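Local coordinates for tailspike protein (PDB 3RIQ) that probably recognises and cleaves the lipopolysaccharide of its Salmonella host, as the receptor-binding, endorhamnosidase-type tailspike of a siphovirus, at residues Leu34-Asp39 / Cys59-Ile64. Sequence-based numbering, arbitrary orientation. Where two conformers were deposited one is given.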
ATOM      1  N   LEU A  34     -32.029 -20.718 -16.539  1.00 12.25           N
ATOM      2  CA  LEU A  34     -32.842 -21.341 -15.503  1.00 12.38           C
ATOM      3  C   LEU A  34     -33.113 -20.248 -14.486  1.00 12.74           C
ATOM      4  O   LEU A  34     -32.171 -19.748 -13.861  1.00 13.34           O
ATOM      5  CB  LEU A  34     -32.112 -22.561 -14.894  1.00 12.57           C
ATOM      6  CG  LEU A  34     -32.658 -23.082 -13.552  1.00 15.80           C
ATOM      7  CD1 LEU A  34     -34.144 -23.415 -13.601  1.00 17.25           C
ATOM      8  CD2 LEU A  34     -31.803 -24.280 -13.135  1.00 18.19           C
ATOM      9  N   LEU A  35     -34.370 -19.839 -14.363  1.00 13.04           N
ATOM     10  CA  LEU A  35     -34.751 -18.760 -13.443  1.00 12.68           C
ATOM     11  C   LEU A  35     -35.279 -19.333 -12.131  1.00 13.61           C
ATOM     12  O   LEU A  35     -36.221 -20.124 -12.144  1.00 13.54           O
ATOM     13  CB  LEU A  35     -35.806 -17.853 -14.110  1.00 12.83           C
ATOM     14  CG  LEU A  35     -36.409 -16.765 -13.212  1.00 13.83           C
ATOM     15  CD1 LEU A  35     -35.340 -15.682 -12.968  1.00 15.88           C
ATOM     16  CD2 LEU A  35     -37.663 -16.171 -13.867  1.00 15.53           C
ATOM     17  N   ILE A  36     -34.673 -18.942 -11.012  1.00 12.82           N
ATOM     18  CA  ILE A  36     -35.192 -19.356  -9.681  1.00 13.20           C
ATOM     19  C   ILE A  36     -36.125 -18.230  -9.234  1.00 13.97           C
ATOM     20  O   ILE A  36     -35.685 -17.249  -8.634  1.00 14.49           O
ATOM     21  CB  ILE A  36     -34.056 -19.621  -8.668  1.00 12.90           C
ATOM     22  CG1 ILE A  36     -32.971 -20.553  -9.271  1.00 13.12           C
ATOM     23  CG2 ILE A  36     -34.617 -20.157  -7.360  1.00 14.75           C
ATOM     24  CD1 ILE A  36     -33.431 -21.943  -9.622  1.00 14.83           C
ATOM     25  N   ASP A  37     -37.419 -18.367  -9.569  1.00 14.31           N
ATOM     26  CA  ASP A  37     -38.387 -17.282  -9.343  1.00 15.18           C
ATOM     27  C   ASP A  37     -39.219 -17.432  -8.068  1.00 15.49           C
ATOM     28  O   ASP A  37     -39.993 -16.543  -7.762  1.00 19.06           O
ATOM     29  CB  ASP A  37     -39.300 -17.099 -10.580  1.00 15.88           C
ATOM     30  CG  ASP A  37     -40.103 -18.351 -10.924  1.00 16.26           C
ATOM     31  OD1 ASP A  37     -39.679 -19.490 -10.592  1.00 14.82           O
ATOM     32  OD2 ASP A  37     -41.168 -18.180 -11.579  1.00 18.52           O
ATOM     33  N   ILE A  38     -39.072 -18.545  -7.350  1.00 15.08           N
ATOM     34  CA  ILE A  38     -39.782 -18.759  -6.088  0.50 15.60           C
ATOM     35  C   ILE A  38     -38.840 -19.490  -5.146  1.00 14.99           C
ATOM     36  O   ILE A  38     -37.920 -20.196  -5.580  1.00 15.41           O
ATOM     37  CB  ILE A  38     -41.127 -19.523  -6.256  0.50 16.11           C
ATOM     38  CG1 ILE A  38     -40.926 -20.884  -6.936  0.50 17.02           C
ATOM     39  CG2 ILE A  38     -42.186 -18.648  -6.979  0.50 16.74           C
ATOM     40  CD1 ILE A  38     -42.133 -21.788  -6.807  0.50 19.63           C
ATOM     41  N   ASP A  39     -39.025 -19.267  -3.844  1.00 14.36           N
ATOM     42  CA  ASP A  39     -38.158 -19.921  -2.853  1.00 14.43           C
ATOM     43  C   ASP A  39     -38.295 -21.451  -3.004  1.00 15.18           C
ATOM     44  O   ASP A  39     -39.381 -21.967  -3.313  1.00 15.75           O
ATOM     45  CB  ASP A  39     -38.568 -19.544  -1.436  1.00 14.79           C
ATOM     46  CG  ASP A  39     -38.146 -18.155  -1.032  1.00 16.02           C
ATOM     47  OD1 ASP A  39     -37.325 -17.494  -1.713  1.00 15.38           O
ATOM     48  OD2 ASP A  39     -38.673 -17.706  -0.005  1.00 18.80           O
ATOM     49  N   CYS A  59     -30.805 -16.295 -10.067  1.00 11.64           N
ATOM     50  CA  CYS A  59     -31.540 -16.511  -8.801  1.00 12.82           C
ATOM     51  C   CYS A  59     -32.265 -15.255  -8.346  1.00 12.77           C
ATOM     52  O   CYS A  59     -31.648 -14.173  -8.161  1.00 13.76           O
ATOM     53  CB  CYS A  59     -30.603 -16.986  -7.705  1.00 13.04           C
ATOM     54  SG  CYS A  59     -29.722 -18.509  -8.169  1.00 13.87           S
ATOM     55  N   LYS A  60     -33.588 -15.380  -8.201  1.00 13.11           N
ATOM     56  CA  LYS A  60     -34.416 -14.272  -7.698  1.00 12.91           C
ATOM     57  C   LYS A  60     -35.215 -14.707  -6.481  1.00 13.87           C
ATOM     58  O   LYS A  60     -36.260 -14.115  -6.170  1.00 16.47           O
ATOM     59  CB  LYS A  60     -35.341 -13.713  -8.794  1.00 13.79           C
ATOM     60  CG  LYS A  60     -34.571 -13.088  -9.973  1.00 13.39           C
ATOM     61  CD  LYS A  60     -35.453 -12.330 -10.951  1.00 13.73           C
ATOM     62  CE  LYS A  60     -34.632 -11.633 -11.989  1.00 14.36           C
ATOM     63  NZ  LYS A  60     -35.453 -10.671 -12.812  1.00 15.31           N
ATOM     64  N   ALA A  61     -34.706 -15.719  -5.789  1.00 13.37           N
ATOM     65  CA  ALA A  61     -35.346 -16.275  -4.594  1.00 13.24           C
ATOM     66  C   ALA A  61     -34.319 -17.175  -3.917  1.00 13.28           C
ATOM     67  O   ALA A  61     -33.186 -17.255  -4.405  1.00 15.15           O
ATOM     68  CB  ALA A  61     -36.613 -17.047  -4.992  1.00 14.42           C
ATOM     69  N   LYS A  62     -34.665 -17.816  -2.799  1.00 12.85           N
ATOM     70  CA  LYS A  62     -33.685 -18.507  -1.968  1.00 13.26           C
ATOM     71  C   LYS A  62     -33.787 -20.010  -2.061  1.00 13.05           C
ATOM     72  O   LYS A  62     -34.872 -20.545  -2.314  1.00 14.49           O
ATOM     73  CB  LYS A  62     -33.911 -18.128  -0.494  1.00 14.83           C
ATOM     74  CG  LYS A  62     -33.838 -16.629  -0.253  1.00 17.07           C
ATOM     75  CD  LYS A  62     -33.981 -16.333   1.218  1.00 20.72           C
ATOM     76  CE  LYS A  62     -33.859 -14.841   1.470  1.00 23.95           C
ATOM     77  NZ  LYS A  62     -35.009 -14.086   0.878  1.00 26.68           N
ATOM     78  N   PHE A  63     -32.657 -20.684  -1.827  1.00 11.72           N
ATOM     79  CA  PHE A  63     -32.648 -22.123  -1.531  1.00 11.71           C
ATOM     80  C   PHE A  63     -32.665 -22.319  -0.008  1.00 12.05           C
ATOM     81  O   PHE A  63     -31.706 -21.914   0.680  1.00 14.06           O
ATOM     82  CB  PHE A  63     -31.412 -22.783  -2.120  1.00 12.10           C
ATOM     83  CG  PHE A  63     -31.282 -22.606  -3.613  1.00 13.05           C
ATOM     84  CD1 PHE A  63     -32.281 -23.103  -4.492  1.00 15.29           C
ATOM     85  CD2 PHE A  63     -30.197 -21.921  -4.148  1.00 14.63           C
ATOM     86  CE1 PHE A  63     -32.155 -22.954  -5.904  1.00 16.13           C
ATOM     87  CE2 PHE A  63     -30.075 -21.737  -5.553  1.00 15.83           C
ATOM     88  CZ  PHE A  63     -31.053 -22.266  -6.430  1.00 16.61           C
ATOM     89  N   ILE A  64     -33.724 -22.948   0.505  1.00 12.70           N
ATOM     90  CA  ILE A  64     -33.961 -23.044   1.938  1.00 13.33           C
ATOM     91  C   ILE A  64     -33.909 -24.486   2.401  1.00 12.48           C
ATOM     92  O   ILE A  64     -34.610 -25.329   1.844  1.00 13.63           O
ATOM     93  CB  ILE A  64     -35.351 -22.454   2.301  1.00 12.37           C
ATOM     94  CG1 ILE A  64     -35.470 -21.001   1.844  1.00 14.26           C
ATOM     95  CG2 ILE A  64     -35.655 -22.610   3.828  1.00 16.03           C
ATOM     96  CD1 ILE A  64     -36.923 -20.461   1.851  1.00 14.84           C
TER
HETATM   97  O   HOH W   1     -38.675 -13.959  -7.618  1.00 22.29           O
HETATM   98  O   HOH W   2     -37.332 -14.742  -1.556  1.00 24.90           O
HETATM   99  O   HOH W   3     -37.405 -15.877   1.631  1.00 32.43           O
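Two successive rungs of the right-handed parallel beta-helix meet here, where Ile36 pairs with Cys59 in a parallel bridge and both segments then leave regular strand geometry. Lys60 N donates to Ile36 O at 2.8 Å. Past this bond regular pairing lapses: a water takes over, donating to Asp37 O and Lys60 O, and the methyl of Ala61 points at 34-39, its CB 3.3 Å from Ile38 C and 3.4 Å from Asp39 OD1. The Asp39 carboxylate appears to stand in for a main-chain acceptor. Its CG lies anti to the Asp39 carbonyl carbon (chi1 -76°), bringing the carboxylate over to Lys62, whose N donates to OD1 at 2.9 Å in a nearly straight bond (166°), on the anti side and 32° out of the carboxylate plane. Two further waters, one on OD1 and one on OD2, link the carboxylate to Lys62 NZ, the first reaching NZ only weakly, while Ile64 CD1 lies 3.8 Å from Asp39 OD2. On the inner face, Ile36 crosses Phe63 at about a right angle, CG1 coming within 3.8 Å of CZ, and also meets Cys59 SG. Leu23 of helix 23-29 packs on both Ile36 and Phe63; Met85 of strand 79-87 touches Phe63 from the next rung, and outside, Lys60 NZ forms a salt bridge with Asp32 of the second subunit.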